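Local coordinates for GTP-binding protein REM 1 (Homo sapiens, PDB 2NZJ), which binds guanine nucleotides as a Ras-family GTP-binding protein and probably acts as a signalling switch between GDP- and GTP-bound states, at residues A[3-8]-A[77-82]; A[81-86]-A[112-117]. All blocks are in the same frame, centred on the assembly; numbering follows the deposited sequence.

In the fold
Interaction 1 (3-8 with 77-82) and interaction 2 (81-86 with 112-117) are consecutive parallel pairings within the Ras-family sheet, whose order runs 40-47, 50-57, 4-10, 80-86, 114-119, 144-147. Strand 80-86 is common to both: Tyr81 and Val82 belong to each contact, and the centres lie about 11 Å apart. The contacts also meet, for Ala80 CB packs 3.7 Å from Pro113 O. Interaction 2 is the more central, its centre about 4 Å from that of the chain against about 10 Å for interaction 1. It runs nearer the nucleotide: the side chain of Val84 is about 6 Å from the bound GDP, whereas that of Val82 in interaction 1 is about 11 Å away.

Interaction 1 (A[3-8]-A[77-82])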
loop_
_atom_site.group_PDB
_atom_site.type_symbol
_atom_site.label_atom_id
_atom_site.label_comp_id
_atom_site.label_asym_id
_atom_site.label_seq_id
_atom_site.Cartn_x
_atom_site.Cartn_y
_atom_site.Cartn_z
ATOM N N ALA A 3 -11.388 13.452 7.734
ATOM C CA ALA A 3 -10.751 13.833 6.500
ATOM C C ALA A 3 -10.945 12.677 5.531
ATOM O O ALA A 3 -11.386 11.606 5.914
ATOM C CB ALA A 3 -9.285 14.098 6.704
ATOM N N LEU A 4 -10.642 12.919 4.268
ATOM C CA LEU A 4 -10.697 11.887 3.269
ATOM C C LEU A 4 -9.403 11.931 2.477
ATOM O O LEU A 4 -8.945 13.011 2.102
ATOM C CB LEU A 4 -11.892 12.108 2.354
ATOM C CG LEU A 4 -12.154 11.043 1.295
ATOM C CD1 LEU A 4 -13.634 10.600 1.333
ATOM C CD2 LEU A 4 -11.742 11.561 -0.088
ATOM N N TYR A 5 -8.814 10.753 2.249
ATOM C CA TYR A 5 -7.581 10.634 1.488
ATOM C C TYR A 5 -7.648 9.496 0.453
ATOM O O TYR A 5 -8.242 8.457 0.694
ATOM C CB TYR A 5 -6.427 10.354 2.437
ATOM C CG TYR A 5 -6.220 11.369 3.528
ATOM C CD1 TYR A 5 -6.361 11.011 4.869
ATOM C CD2 TYR A 5 -5.829 12.677 3.230
ATOM C CE1 TYR A 5 -6.135 11.938 5.894
ATOM C CE2 TYR A 5 -5.610 13.620 4.234
ATOM C CZ TYR A 5 -5.756 13.241 5.570
ATOM O OH TYR A 5 -5.534 14.158 6.586
ATOM N N ARG A 6 -6.998 9.713 -0.686
ATOM C CA ARG A 6 -6.914 8.726 -1.760
ATOM C C ARG A 6 -5.587 7.985 -1.606
ATOM O O ARG A 6 -4.510 8.595 -1.622
ATOM C CB ARG A 6 -7.009 9.426 -3.131
ATOM C CG ARG A 6 -6.938 8.535 -4.351
ATOM C CD ARG A 6 -7.014 9.373 -5.638
ATOM N NE ARG A 6 -6.857 8.554 -6.857
ATOM C CZ ARG A 6 -7.845 7.959 -7.544
ATOM N NH1 ARG A 6 -9.108 8.044 -7.157
ATOM N NH2 ARG A 6 -7.569 7.228 -8.630
ATOM N N VAL A 7 -5.680 6.677 -1.408
ATOM C CA VAL A 7 -4.525 5.820 -1.213
ATOM C C VAL A 7 -4.416 4.890 -2.402
ATOM O O VAL A 7 -5.343 4.134 -2.696
ATOM C CB VAL A 7 -4.663 4.926 0.044
ATOM C CG1 VAL A 7 -3.442 3.981 0.171
ATOM C CG2 VAL A 7 -4.833 5.780 1.297
ATOM N N VAL A 8 -3.277 4.918 -3.076
ATOM C CA VAL A 8 -3.131 4.154 -4.300
ATOM C C VAL A 8 -2.235 2.921 -4.065
ATOM O O VAL A 8 -1.126 3.073 -3.548
ATOM C CB VAL A 8 -2.618 5.063 -5.443
ATOM C CG1 VAL A 8 -2.800 4.406 -6.760
ATOM C CG2 VAL A 8 -3.373 6.387 -5.447
ATOM N N GLY A 77 -2.229 11.801 -8.417
ATOM C CA GLY A 77 -3.412 12.115 -7.623
ATOM C C GLY A 77 -3.369 11.617 -6.184
ATOM O O GLY A 77 -4.169 12.056 -5.360
ATOM N N GLY A 78 -2.429 10.743 -5.849
ATOM C CA GLY A 78 -2.547 10.029 -4.597
ATOM C C GLY A 78 -2.162 10.879 -3.394
ATOM O O GLY A 78 -1.220 11.676 -3.455
ATOM N N SER A 79 -2.904 10.713 -2.299
ATOM C CA SER A 79 -2.522 11.291 -1.012
ATOM C C SER A 79 -1.424 10.460 -0.378
ATOM O O SER A 79 -0.606 10.979 0.368
ATOM C CB SER A 79 -3.724 11.347 -0.071
ATOM O OG SER A 79 -4.838 11.937 -0.709
ATOM N N ALA A 80 -1.434 9.167 -0.673
ATOM C CA ALA A 80 -0.424 8.212 -0.202
ATOM C C ALA A 80 -0.320 7.059 -1.192
ATOM O O ALA A 80 -1.287 6.746 -1.895
ATOM C CB ALA A 80 -0.795 7.681 1.180
ATOM N N TYR A 81 0.845 6.426 -1.245
ATOM C CA TYR A 81 1.052 5.274 -2.111
ATOM C C TYR A 81 1.551 4.088 -1.304
ATOM O O TYR A 81 2.475 4.239 -0.496
ATOM C CB TYR A 81 2.053 5.628 -3.203
ATOM C CG TYR A 81 1.490 6.603 -4.193
ATOM C CD1 TYR A 81 1.686 7.972 -4.056
ATOM C CD2 TYR A 81 0.737 6.150 -5.267
ATOM C CE1 TYR A 81 1.152 8.851 -4.971
ATOM C CE2 TYR A 81 0.199 7.011 -6.164
ATOM C CZ TYR A 81 0.409 8.349 -6.028
ATOM O OH TYR A 81 -0.148 9.164 -6.968
ATOM N N VAL A 82 0.921 2.930 -1.521
ATOM C CA VAL A 82 1.354 1.656 -0.935
ATOM C C VAL A 82 1.920 0.763 -2.044
ATOM O O VAL A 82 1.180 0.243 -2.866
ATOM C CB VAL A 82 0.210 0.946 -0.195
ATOM C CG1 VAL A 82 0.651 -0.377 0.374
ATOM C CG2 VAL A 82 -0.274 1.824 0.891
#
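Ser79 keeps OG beside its own backbone N (chi1 -50°), which turns the hydroxyl toward strand 4-8, where it accepts a hydrogen bond from Arg6 N (N to OG 3.1 Å). Tyr81 has its CG anti to the carbonyl carbon (chi1 -70°), and this lays the ring alongside Val8, the two side chains pointing the same way, with Val8 CB 3.5 Å from Tyr81 CE2 in an oblique approach.

The backbone bonds show where the parallel pairing begins. Arg6 O is gripped by two amides: Ser79 N at 2.7 Å, in the carbonyl plane, and Ala80 N at a longer 3.3 Å. With Ser79 OG taking the Arg6 amide, both polar backbone atoms of Arg6 are tied to Ser79 and to the first residue of the strand, Ala80. Beyond it the ladder is regular. Val8 N donates to Ala80 O over 2.9 Å with an N-H...O angle of 169°, and Val8 O receives Val82 N.

Apolar contacts fall on both faces. Val7 CG1 lies 3.9 Å from Val82 CG2 on the face that also holds Ala80, while Val8 CG2 joins Tyr81 on the other, 3.8 Å from Gly78 CA. Tyr5 sets the edge of its ring near Ser79 OG.

The Tyr81 hydroxyl is placed to hydrogen-bond to Cys74 O, ahead of the turn, though the position of OH is less certain. Strand 4-10 is interior to the sheet: its other side pairs with strand 50-57, through backbone bonds such as Val7 with Val55 and Val57. Helix 156-171 packs against the face bearing Val7 and Ala80, setting Val163 on Val7 and Leu167 on Ala80, Ser79 and Tyr5.

Interaction 2 (A[81-86]-A[112-117]); sequences YVIVYS and VPIILV
Tyr81 through Tyr85 pair with Pro113 through Val117 as neighbouring parallel strands of the Ras-type G domain, joined by a beta-alpha-beta crossover through helix 90-105. The strand axes approach to 4.7 Å at an angle of 12°.

Five backbone hydrogen bonds form the ladder. Tyr81 N reaches Pro113 O at 3.1 Å; next come Ile115 N to Tyr81 O, Ile83 N to Ile115 O and Val117 N to Ile83 O. Tyr85 N closes the series on Val117 O at 2.8 Å, with a C=O...N angle of 179°.

Apolar contacts divide between the two faces. Val82 CG1 meets Val117 CG2 at 3.5 Å, their side chains oblique to each other, and Val84 lies beside Val117, pointing the same way. Helix 156-171 packs on this face through Leu159, against Ile115 and Val117. Across the sheet, Ile83 reaches both neighbours: CD1 to Ile114 CG2 and CG2 to Leu116 CD1, each 3.8 Å. Ala96 of helix 90-105 packs on Ile83.

In Tyr85, CG stands between the backbone N and carbonyl carbon (chi1 68°), which brings the ring over toward the neighbouring strand, where Leu116 CG meets its edge 3.9 Å from CE1. The ring also meets that of Phe93 in helix 90-105. An alanine here is likely to open a gap beside Leu116 and leave Phe93 without this ring. Val117 O lies obliquely to the Tyr85 ring, 3.4 Å from CD1.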
loop_
_atom_site.group_PDB
_atom_site.type_symbol
_atom_site.label_atom_id
_atom_site.label_comp_id
_atom_site.label_asym_id
_atom_site.label_seq_id
_atom_site.Cartn_x
_atom_site.Cartn_y
_atom_site.Cartn_z
ATOM N N TYR A 81 0.845 6.426 -1.245
ATOM C CA TYR A 81 1.052 5.274 -2.111
ATOM C C TYR A 81 1.551 4.088 -1.304
ATOM O O TYR A 81 2.475 4.239 -0.496
ATOM C CB TYR A 81 2.053 5.628 -3.203
ATOM C CG TYR A 81 1.490 6.603 -4.193
ATOM C CD1 TYR A 81 1.686 7.972 -4.056
ATOM C CD2 TYR A 81 0.737 6.150 -5.267
ATOM C CE1 TYR A 81 1.152 8.851 -4.971
ATOM C CE2 TYR A 81 0.199 7.011 -6.164
ATOM C CZ TYR A 81 0.409 8.349 -6.028
ATOM O OH TYR A 81 -0.148 9.164 -6.968
ATOM N N VAL A 82 0.921 2.930 -1.521
ATOM C CA VAL A 82 1.354 1.656 -0.935
ATOM C C VAL A 82 1.920 0.763 -2.044
ATOM O O VAL A 82 1.180 0.243 -2.866
ATOM C CB VAL A 82 0.210 0.946 -0.195
ATOM C CG1 VAL A 82 0.651 -0.377 0.374
ATOM C CG2 VAL A 82 -0.274 1.824 0.891
ATOM N N ILE A 83 3.243 0.618 -2.060
ATOM C CA ILE A 83 3.942 -0.235 -3.017
ATOM C C ILE A 83 4.112 -1.611 -2.400
ATOM O O ILE A 83 4.882 -1.773 -1.463
ATOM C CB ILE A 83 5.362 0.297 -3.337
ATOM C CG1 ILE A 83 5.305 1.637 -4.063
ATOM C CG2 ILE A 83 6.146 -0.703 -4.170
ATOM C CD1 ILE A 83 6.635 2.414 -4.053
ATOM N N VAL A 84 3.405 -2.599 -2.940
ATOM C CA VAL A 84 3.376 -3.961 -2.394
ATOM C C VAL A 84 4.254 -4.878 -3.230
ATOM O O VAL A 84 4.207 -4.811 -4.446
ATOM C CB VAL A 84 1.957 -4.510 -2.430
ATOM C CG1 VAL A 84 1.899 -5.965 -1.923
ATOM C CG2 VAL A 84 1.027 -3.570 -1.650
ATOM N N TYR A 85 5.065 -5.716 -2.578
ATOM C CA TYR A 85 5.741 -6.853 -3.238
ATOM C C TYR A 85 5.491 -8.123 -2.404
ATOM O O TYR A 85 4.984 -8.047 -1.284
ATOM C CB TYR A 85 7.251 -6.571 -3.467
ATOM C CG TYR A 85 8.046 -6.502 -2.204
ATOM C CD1 TYR A 85 8.129 -5.332 -1.487
ATOM C CD2 TYR A 85 8.670 -7.620 -1.694
ATOM C CE1 TYR A 85 8.811 -5.256 -0.307
ATOM C CE2 TYR A 85 9.358 -7.564 -0.460
ATOM C CZ TYR A 85 9.416 -6.370 0.220
ATOM O OH TYR A 85 10.126 -6.266 1.398
ATOM N N SER A 86 5.815 -9.279 -2.972
ATOM C CA SER A 86 5.770 -10.544 -2.248
ATOM C C SER A 86 7.158 -10.951 -1.793
ATOM O O SER A 86 8.072 -11.047 -2.593
ATOM C CB SER A 86 5.211 -11.649 -3.121
ATOM O OG SER A 86 5.263 -12.880 -2.427
ATOM N N VAL A 112 4.768 13.143 -0.001
ATOM C CA VAL A 112 3.628 12.210 0.091
ATOM C C VAL A 112 4.086 10.912 0.761
ATOM O O VAL A 112 5.150 10.378 0.398
ATOM C CB VAL A 112 3.004 11.939 -1.319
ATOM C CG1 VAL A 112 4.099 11.601 -2.355
ATOM C CG2 VAL A 112 1.957 10.848 -1.271
ATOM N N PRO A 113 3.318 10.414 1.767
ATOM C CA PRO A 113 3.691 9.141 2.427
ATOM C C PRO A 113 3.741 8.011 1.429
ATOM O O PRO A 113 2.832 7.894 0.616
ATOM C CB PRO A 113 2.551 8.893 3.427
ATOM C CG PRO A 113 1.872 10.202 3.585
ATOM C CD PRO A 113 2.096 11.008 2.333
ATOM N N ILE A 114 4.796 7.204 1.498
ATOM C CA ILE A 114 4.945 5.992 0.711
ATOM C C ILE A 114 5.230 4.844 1.681
ATOM O O ILE A 114 6.130 4.937 2.506
ATOM C CB ILE A 114 6.099 6.154 -0.316
ATOM C CG1 ILE A 114 5.935 7.443 -1.114
ATOM C CG2 ILE A 114 6.156 4.990 -1.291
ATOM C CD1 ILE A 114 6.826 7.524 -2.354
ATOM N N ILE A 115 4.431 3.785 1.612
ATOM C CA ILE A 115 4.644 2.590 2.427
ATOM C C ILE A 115 5.103 1.473 1.512
ATOM O O ILE A 115 4.431 1.160 0.542
ATOM C CB ILE A 115 3.339 2.114 3.160
ATOM C CG1 ILE A 115 2.521 3.299 3.707
ATOM C CG2 ILE A 115 3.690 1.122 4.276
ATOM C CD1 ILE A 115 3.130 3.944 4.901
ATOM N N LEU A 116 6.249 0.887 1.824
ATOM C CA LEU A 116 6.731 -0.322 1.141
ATOM C C LEU A 116 6.188 -1.534 1.934
ATOM O O LEU A 116 6.408 -1.648 3.142
ATOM C CB LEU A 116 8.270 -0.323 1.062
ATOM C CG LEU A 116 8.925 -1.418 0.214
ATOM C CD1 LEU A 116 8.455 -1.282 -1.228
ATOM C CD2 LEU A 116 10.490 -1.437 0.292
ATOM N N VAL A 117 5.433 -2.401 1.267
ATOM C CA VAL A 117 4.810 -3.525 1.941
ATOM C C VAL A 117 5.333 -4.834 1.410
ATOM O O VAL A 117 5.241 -5.107 0.199
ATOM C CB VAL A 117 3.266 -3.537 1.769
ATOM C CG1 VAL A 117 2.673 -4.810 2.340
ATOM C CG2 VAL A 117 2.650 -2.357 2.429
#